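Local coordinates for protein CT_858 (Chlamydia trachomatis, PDB 3DOR), which probably acts as a serine-type endopeptidase, a secreted chlamydial protease with a PDZ-like domain and an S41-family peptidase domain, at residues 457-471 / 481-494. Residues are numbered along the deposited sequence; the frame is centred on the assembly and turned at random.
Sequences ICVLINEQDFSCADF and RALIVGTRTAGAGG
Asp470, in the first turn of helix 468-478, reaches across to the loop that follows strand 483-486. Its CB points at that loop, with CG turned anti to the carbonyl carbon (chi1 -87°), which brings CG within 3.5 Å of Gly491 N. OD1 takes two donors: Thr489 OG1 at 2.6 Å on its anti lone pair and Gly491 N on the syn side. OD2 accepts Ala492 N, 2.7 Å away, from above the carboxylate plane. Thr489 OG1 is also bonded to Val530 N, while its CG2 packs on Asp465 CB. Close by, Ala490 N bonds to Asp465 O, and Ala490 CB sits 3.4 Å from Phe466 CE2.

Upstream, strands 457-461 and 483-486 run parallel, joined by helix 468-478 in a beta-alpha-beta unit of the S41 domain. Backbone hydrogen bonds alternate between the strands, from Leu483 N to Ile457 O and from Val459 N to Leu483 O, and the run ends with Thr487 N bonded to Ile461 O. Cys458 SG meets Val485 CG2 at 3.6 Å on the side that helix 549-564 covers. Ile461 CD1 presses into Ile484 CG2, a tight 3.4 Å. At the start, the Arg481 guanidinium lays one face on Ile457 CD1, and its NH2 also hydrogen-bonds to Lys455 O and makes a salt bridge with a sulfate, probably from the crystallisation liquor.

With three donors gripping a buried carboxylate, the negative charge of Asp470 is probably well stabilised, and the loop at 489-492 is tied to the start of the helix.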
ATOM      1  N   ILE B 457     -20.496  22.770 -25.681  1.00 22.11           N
ATOM      2  CA  ILE B 457     -19.751  21.534 -25.580  1.00 21.95           C
ATOM      3  C   ILE B 457     -20.644  20.327 -25.806  1.00 23.59           C
ATOM      4  O   ILE B 457     -21.778  20.262 -25.295  1.00 23.56           O
ATOM      5  CB  ILE B 457     -19.120  21.374 -24.165  1.00 21.41           C
ATOM      6  CG1 ILE B 457     -18.169  22.534 -23.872  1.00 21.49           C
ATOM      7  CG2 ILE B 457     -18.373  20.044 -24.073  1.00 18.16           C
ATOM      8  CD1 ILE B 457     -17.591  22.515 -22.454  1.00 27.28           C
ATOM      9  N   CYS B 458     -20.127  19.373 -26.570  1.00 21.01           N
ATOM     10  CA  CYS B 458     -20.836  18.132 -26.821  1.00 20.60           C
ATOM     11  C   CYS B 458     -19.923  17.012 -26.335  1.00 21.31           C
ATOM     12  O   CYS B 458     -18.808  16.857 -26.842  1.00 23.17           O
ATOM     13  CB  CYS B 458     -21.121  17.955 -28.310  1.00 24.17           C
ATOM     14  SG  CYS B 458     -21.885  16.362 -28.689  1.00 28.35           S
ATOM     15  N   VAL B 459     -20.378  16.250 -25.343  1.00 21.23           N
ATOM     16  CA  VAL B 459     -19.588  15.148 -24.803  1.00 19.87           C
ATOM     17  C   VAL B 459     -20.089  13.813 -25.334  1.00 21.96           C
ATOM     18  O   VAL B 459     -21.292  13.527 -25.293  1.00 22.18           O
ATOM     19  CB  VAL B 459     -19.653  15.093 -23.243  1.00 18.68           C
ATOM     20  CG1 VAL B 459     -18.733  13.996 -22.713  1.00 16.57           C
ATOM     21  CG2 VAL B 459     -19.268  16.422 -22.660  1.00 16.22           C
ATOM     22  N   LEU B 460     -19.163  12.993 -25.826  1.00 21.06           N
ATOM     23  CA  LEU B 460     -19.506  11.677 -26.350  1.00 21.08           C
ATOM     24  C   LEU B 460     -19.212  10.650 -25.260  1.00 22.54           C
ATOM     25  O   LEU B 460     -18.115  10.630 -24.690  1.00 20.91           O
ATOM     26  CB  LEU B 460     -18.677  11.355 -27.592  1.00 19.81           C
ATOM     27  CG  LEU B 460     -18.622  12.451 -28.653  1.00 19.62           C
ATOM     28  CD1 LEU B 460     -17.703  11.988 -29.765  1.00 14.94           C
ATOM     29  CD2 LEU B 460     -20.033  12.774 -29.184  1.00 17.63           C
ATOM     30  N   ILE B 461     -20.192   9.792 -24.990  1.00 22.07           N
ATOM     31  CA  ILE B 461     -20.075   8.769 -23.950  1.00 22.83           C
ATOM     32  C   ILE B 461     -20.585   7.408 -24.430  1.00 23.74           C
ATOM     33  O   ILE B 461     -21.314   7.315 -25.422  1.00 23.19           O
ATOM     34  CB  ILE B 461     -20.940   9.138 -22.727  1.00 23.50           C
ATOM     35  CG1 ILE B 461     -22.419   9.170 -23.147  1.00 22.23           C
ATOM     36  CG2 ILE B 461     -20.545  10.519 -22.181  1.00 21.26           C
ATOM     37  CD1 ILE B 461     -23.415   9.230 -21.976  1.00 20.87           C
ATOM     38  N   ASN B 462     -20.199   6.351 -23.730  1.00 20.85           N
ATOM     39  CA  ASN B 462     -20.702   5.035 -24.080  1.00 21.97           C
ATOM     40  C   ASN B 462     -20.749   4.141 -22.842  1.00 22.41           C
ATOM     41  O   ASN B 462     -20.464   4.594 -21.722  1.00 20.93           O
ATOM     42  CB  ASN B 462     -19.898   4.396 -25.232  1.00 19.64           C
ATOM     43  CG  ASN B 462     -18.522   3.914 -24.819  1.00 21.15           C
ATOM     44  OD1 ASN B 462     -17.897   3.151 -25.552  1.00 23.47           O
ATOM     45  ND2 ASN B 462     -18.039   4.356 -23.660  1.00 18.03           N
ATOM     46  N   GLU B 463     -21.131   2.886 -23.048  1.00 23.53           N
ATOM     47  CA  GLU B 463     -21.286   1.928 -21.962  1.00 23.93           C
ATOM     48  C   GLU B 463     -19.988   1.481 -21.322  1.00 24.71           C
ATOM     49  O   GLU B 463     -20.004   0.708 -20.356  1.00 25.48           O
ATOM     50  CB  GLU B 463     -22.077   0.700 -22.441  1.00 24.20           C
ATOM     51  CG  GLU B 463     -21.264  -0.361 -23.163  1.00 21.29           C
ATOM     52  CD  GLU B 463     -20.841   0.044 -24.558  1.00 21.97           C
ATOM     53  OE1 GLU B 463     -20.072  -0.714 -25.198  1.00 23.18           O
ATOM     54  OE2 GLU B 463     -21.278   1.111 -25.023  1.00 23.33           O
ATOM     55  N   GLN B 464     -18.867   1.948 -21.863  1.00 23.56           N
ATOM     56  CA  GLN B 464     -17.580   1.611 -21.288  1.00 24.15           C
ATOM     57  C   GLN B 464     -16.924   2.817 -20.605  1.00 23.94           C
ATOM     58  O   GLN B 464     -15.710   2.999 -20.667  1.00 20.17           O
ATOM     59  CB  GLN B 464     -16.646   0.994 -22.341  1.00 25.19           C
ATOM     60  CG  GLN B 464     -17.089  -0.408 -22.781  1.00 25.89           C
ATOM     61  CD  GLN B 464     -16.030  -1.152 -23.576  1.00 25.61           C
ATOM     62  OE1 GLN B 464     -15.452  -0.618 -24.528  1.00 26.30           O
ATOM     63  NE2 GLN B 464     -15.777  -2.395 -23.195  1.00 26.75           N
ATOM     64  N   ASP B 465     -17.760   3.630 -19.956  1.00 24.98           N
ATOM     65  CA  ASP B 465     -17.330   4.793 -19.178  1.00 23.13           C
ATOM     66  C   ASP B 465     -17.626   4.449 -17.726  1.00 22.88           C
ATOM     67  O   ASP B 465     -18.779   4.167 -17.384  1.00 23.99           O
ATOM     68  CB  ASP B 465     -18.119   6.040 -19.571  1.00 20.85           C
ATOM     69  CG  ASP B 465     -17.587   6.674 -20.817  1.00 21.13           C
ATOM     70  OD1 ASP B 465     -16.371   6.522 -21.071  1.00 20.83           O
ATOM     71  OD2 ASP B 465     -18.368   7.327 -21.530  1.00 21.09           O
ATOM     72  N   PHE B 466     -16.602   4.478 -16.878  1.00 23.31           N
ATOM     73  CA  PHE B 466     -16.759   4.124 -15.463  1.00 24.15           C
ATOM     74  C   PHE B 466     -16.277   5.207 -14.491  1.00 25.71           C
ATOM     75  O   PHE B 466     -15.427   6.021 -14.837  1.00 23.65           O
ATOM     76  CB  PHE B 466     -15.991   2.828 -15.162  1.00 22.62           C
ATOM     77  CG  PHE B 466     -16.245   1.713 -16.155  1.00 24.44           C
ATOM     78  CD1 PHE B 466     -15.616   1.713 -17.395  1.00 22.19           C
ATOM     79  CD2 PHE B 466     -17.110   0.658 -15.840  1.00 23.58           C
ATOM     80  CE1 PHE B 466     -15.834   0.679 -18.316  1.00 25.99           C
ATOM     81  CE2 PHE B 466     -17.341  -0.385 -16.754  1.00 25.27           C
ATOM     82  CZ  PHE B 466     -16.698  -0.372 -17.999  1.00 26.34           C
ATOM     83  N   SER B 467     -16.813   5.172 -13.270  1.00 27.86           N
ATOM     84  CA  SER B 467     -16.493   6.117 -12.188  1.00 27.59           C
ATOM     85  C   SER B 467     -16.348   7.576 -12.619  1.00 26.84           C
ATOM     86  O   SER B 467     -17.352   8.224 -12.928  1.00 27.04           O
ATOM     87  CB  SER B 467     -15.243   5.660 -11.410  1.00 30.54           C
ATOM     88  OG  SER B 467     -14.144   5.401 -12.264  1.00 38.60           O
ATOM     89  N   CYS B 468     -15.130   8.116 -12.627  1.00 23.31           N
ATOM     90  CA  CYS B 468     -14.987   9.508 -13.046  1.00 23.90           C
ATOM     91  C   CYS B 468     -15.571   9.730 -14.441  1.00 21.80           C
ATOM     92  O   CYS B 468     -16.047  10.824 -14.730  1.00 21.74           O
ATOM     93  CB  CYS B 468     -13.520   9.952 -12.998  1.00 25.06           C
ATOM     94  SG  CYS B 468     -12.886  10.137 -11.304  1.00 30.53           S
ATOM     95  N   ALA B 469     -15.543   8.700 -15.292  1.00 20.97           N
ATOM     96  CA  ALA B 469     -16.108   8.801 -16.649  1.00 20.64           C
ATOM     97  C   ALA B 469     -17.645   8.722 -16.592  1.00 22.21           C
ATOM     98  O   ALA B 469     -18.341   8.971 -17.595  1.00 19.88           O
ATOM     99  CB  ALA B 469     -15.542   7.714 -17.555  1.00 18.94           C
ATOM    100  N   ASP B 470     -18.164   8.337 -15.421  1.00 23.80           N
ATOM    101  CA  ASP B 470     -19.606   8.340 -15.177  1.00 23.30           C
ATOM    102  C   ASP B 470     -19.856   9.794 -14.734  1.00 23.68           C
ATOM    103  O   ASP B 470     -20.756  10.470 -15.231  1.00 22.81           O
ATOM    104  CB  ASP B 470     -20.014   7.449 -13.979  1.00 25.26           C
ATOM    105  CG  ASP B 470     -20.264   5.996 -14.355  1.00 27.35           C
ATOM    106  OD1 ASP B 470     -21.072   5.742 -15.276  1.00 26.25           O
ATOM    107  OD2 ASP B 470     -19.664   5.107 -13.710  1.00 26.06           O
ATOM    108  N   PHE B 471     -19.034  10.254 -13.789  1.00 23.12           N
ATOM    109  CA  PHE B 471     -19.162  11.597 -13.199  1.00 24.72           C
ATOM    110  C   PHE B 471     -19.001  12.803 -14.131  1.00 24.07           C
ATOM    111  O   PHE B 471     -19.738  13.795 -14.002  1.00 22.91           O
ATOM    112  CB  PHE B 471     -18.171  11.756 -12.032  1.00 26.56           C
ATOM    113  CG  PHE B 471     -18.289  10.690 -10.965  1.00 31.35           C
ATOM    114  CD1 PHE B 471     -17.208  10.421 -10.115  1.00 35.79           C
ATOM    115  CD2 PHE B 471     -19.462   9.950 -10.812  1.00 33.43           C
ATOM    116  CE1 PHE B 471     -17.297   9.420  -9.121  1.00 37.39           C
ATOM    117  CE2 PHE B 471     -19.566   8.956  -9.833  1.00 34.84           C
ATOM    118  CZ  PHE B 471     -18.481   8.688  -8.985  1.00 36.64           C
ATOM    119  N   ARG B 481     -24.459  22.262 -18.711  1.00 23.59           N
ATOM    120  CA  ARG B 481     -23.272  22.891 -19.308  1.00 25.94           C
ATOM    121  C   ARG B 481     -22.967  22.331 -20.696  1.00 23.95           C
ATOM    122  O   ARG B 481     -22.419  23.025 -21.551  1.00 24.92           O
ATOM    123  CB  ARG B 481     -22.040  22.646 -18.417  1.00 25.77           C
ATOM    124  CG  ARG B 481     -21.262  23.885 -17.996  1.00 35.13           C
ATOM    125  CD  ARG B 481     -20.171  24.330 -18.970  1.00 31.61           C
ATOM    126  NE  ARG B 481     -20.740  24.731 -20.236  1.00 37.34           N
ATOM    127  CZ  ARG B 481     -20.054  25.208 -21.266  1.00 33.31           C
ATOM    128  NH1 ARG B 481     -18.742  25.374 -21.195  1.00 30.18           N
ATOM    129  NH2 ARG B 481     -20.694  25.463 -22.391  1.00 31.80           N
ATOM    130  N   ALA B 482     -23.298  21.065 -20.906  1.00 21.68           N
ATOM    131  CA  ALA B 482     -23.010  20.428 -22.178  1.00 22.43           C
ATOM    132  C   ALA B 482     -24.081  19.477 -22.657  1.00 22.46           C
ATOM    133  O   ALA B 482     -24.900  18.986 -21.877  1.00 25.70           O
ATOM    134  CB  ALA B 482     -21.682  19.676 -22.090  1.00 20.26           C
ATOM    135  N   LEU B 483     -24.046  19.211 -23.957  1.00 22.61           N
ATOM    136  CA  LEU B 483     -24.965  18.291 -24.602  1.00 23.10           C
ATOM    137  C   LEU B 483     -24.273  16.923 -24.493  1.00 22.24           C
ATOM    138  O   LEU B 483     -23.126  16.777 -24.938  1.00 21.52           O
ATOM    139  CB  LEU B 483     -25.116  18.693 -26.068  1.00 22.81           C
ATOM    140  CG  LEU B 483     -26.366  18.366 -26.899  1.00 27.65           C
ATOM    141  CD1 LEU B 483     -25.965  17.535 -28.096  1.00 23.11           C
ATOM    142  CD2 LEU B 483     -27.425  17.678 -26.061  1.00 21.26           C
ATOM    143  N   ILE B 484     -24.936  15.934 -23.897  1.00 19.43           N
ATOM    144  CA  ILE B 484     -24.327  14.610 -23.748  1.00 21.72           C
ATOM    145  C   ILE B 484     -24.915  13.687 -24.812  1.00 22.70           C
ATOM    146  O   ILE B 484     -26.133  13.533 -24.907  1.00 23.09           O
ATOM    147  CB  ILE B 484     -24.556  14.019 -22.319  1.00 22.14           C
ATOM    148  CG1 ILE B 484     -23.707  14.753 -21.274  1.00 22.73           C
ATOM    149  CG2 ILE B 484     -24.079  12.575 -22.271  1.00 20.14           C
ATOM    150  CD1 ILE B 484     -23.954  16.178 -21.171  1.00 31.76           C
ATOM    151  N   VAL B 485     -24.039  13.067 -25.600  1.00 22.65           N
ATOM    152  CA  VAL B 485     -24.462  12.213 -26.704  1.00 23.78           C
ATOM    153  C   VAL B 485     -23.798  10.836 -26.709  1.00 22.68           C
ATOM    154  O   VAL B 485     -22.636  10.708 -26.345  1.00 25.80           O
ATOM    155  CB  VAL B 485     -24.145  12.919 -28.046  1.00 21.94           C
ATOM    156  CG1 VAL B 485     -24.638  12.095 -29.224  1.00 18.05           C
ATOM    157  CG2 VAL B 485     -24.779  14.305 -28.050  1.00 22.05           C
ATOM    158  N   GLY B 486     -24.543   9.813 -27.130  1.00 23.05           N
ATOM    159  CA  GLY B 486     -24.000   8.465 -27.204  1.00 22.54           C
ATOM    160  C   GLY B 486     -24.897   7.455 -26.513  1.00 24.76           C
ATOM    161  O   GLY B 486     -26.119   7.445 -26.716  1.00 23.24           O
ATOM    162  N   THR B 487     -24.295   6.585 -25.710  1.00 24.27           N
ATOM    163  CA  THR B 487     -25.075   5.614 -24.967  1.00 24.60           C
ATOM    164  C   THR B 487     -24.743   5.707 -23.478  1.00 24.83           C
ATOM    165  O   THR B 487     -23.636   6.116 -23.094  1.00 23.22           O
ATOM    166  CB  THR B 487     -24.867   4.151 -25.498  1.00 24.93           C
ATOM    167  OG1 THR B 487     -23.473   3.813 -25.533  1.00 24.27           O
ATOM    168  CG2 THR B 487     -25.455   4.019 -26.908  1.00 22.59           C
ATOM    169  N   ARG B 488     -25.729   5.344 -22.657  1.00 23.64           N
ATOM    170  CA  ARG B 488     -25.646   5.361 -21.200  1.00 21.97           C
ATOM    171  C   ARG B 488     -24.331   4.801 -20.658  1.00 21.15           C
ATOM    172  O   ARG B 488     -23.852   3.759 -21.119  1.00 19.31           O
ATOM    173  CB  ARG B 488     -26.837   4.562 -20.638  1.00 22.34           C
ATOM    174  CG  ARG B 488     -26.912   4.440 -19.131  1.00 22.77           C
ATOM    175  CD  ARG B 488     -28.108   3.545 -18.708  1.00 24.72           C
ATOM    176  NE  ARG B 488     -29.401   4.107 -19.107  1.00 22.47           N
ATOM    177  CZ  ARG B 488     -30.080   5.016 -18.413  1.00 23.17           C
ATOM    178  NH1 ARG B 488     -29.605   5.478 -17.265  1.00 22.14           N
ATOM    179  NH2 ARG B 488     -31.230   5.488 -18.882  1.00 23.47           N
ATOM    180  N   THR B 489     -23.760   5.485 -19.664  1.00 20.59           N
ATOM    181  CA  THR B 489     -22.508   5.042 -19.057  1.00 22.46           C
ATOM    182  C   THR B 489     -22.726   3.800 -18.173  1.00 26.53           C
ATOM    183  O   THR B 489     -23.862   3.470 -17.806  1.00 25.91           O
ATOM    184  CB  THR B 489     -21.845   6.193 -18.235  1.00 24.46           C
ATOM    185  OG1 THR B 489     -22.708   6.583 -17.159  1.00 25.04           O
ATOM    186  CG2 THR B 489     -21.586   7.426 -19.138  1.00 19.66           C
ATOM    187  N   ALA B 490     -21.632   3.121 -17.834  1.00 25.75           N
ATOM    188  CA  ALA B 490     -21.675   1.889 -17.044  1.00 25.30           C
ATOM    189  C   ALA B 490     -22.325   1.951 -15.670  1.00 26.13           C
ATOM    190  O   ALA B 490     -23.129   1.088 -15.318  1.00 26.09           O
ATOM    191  CB  ALA B 490     -20.275   1.322 -16.908  1.00 25.58           C
ATOM    192  N   GLY B 491     -21.960   2.947 -14.877  1.00 25.28           N
ATOM    193  CA  GLY B 491     -22.539   3.059 -13.558  1.00 26.37           C
ATOM    194  C   GLY B 491     -21.702   2.491 -12.426  1.00 27.59           C
ATOM    195  O   GLY B 491     -22.156   1.615 -11.681  1.00 26.67           O
ATOM    196  N   ALA B 492     -20.457   2.941 -12.321  1.00 27.34           N
ATOM    197  CA  ALA B 492     -19.599   2.524 -11.211  1.00 25.88           C
ATOM    198  C   ALA B 492     -19.714   3.774 -10.337  1.00 26.91           C
ATOM    199  O   ALA B 492     -18.831   4.634 -10.336  1.00 28.82           O
ATOM    200  CB  ALA B 492     -18.163   2.314 -11.685  1.00 25.32           C
ATOM    201  N   GLY B 493     -20.838   3.874  -9.627  1.00 28.19           N
ATOM    202  CA  GLY B 493     -21.135   5.047  -8.820  1.00 28.30           C
ATOM    203  C   GLY B 493     -20.660   5.185  -7.391  1.00 29.32           C
ATOM    204  O   GLY B 493     -21.460   5.490  -6.501  1.00 30.51           O
ATOM    205  N   GLY B 494     -19.365   4.986  -7.169  1.00 30.20           N
ATOM    206  CA  GLY B 494     -18.795   5.109  -5.838  1.00 29.73           C
ATOM    207  C   GLY B 494     -17.286   5.046  -5.973  1.00 31.96           C
ATOM    208  O   GLY B 494     -16.787   4.609  -7.013  1.00 33.39           O
TER
HETATM  209  O   HOH W   1     -23.059  23.335 -24.346  1.00 28.72           O
HETATM  210  O   HOH W   2     -24.350   0.976 -25.185  1.00 33.73           O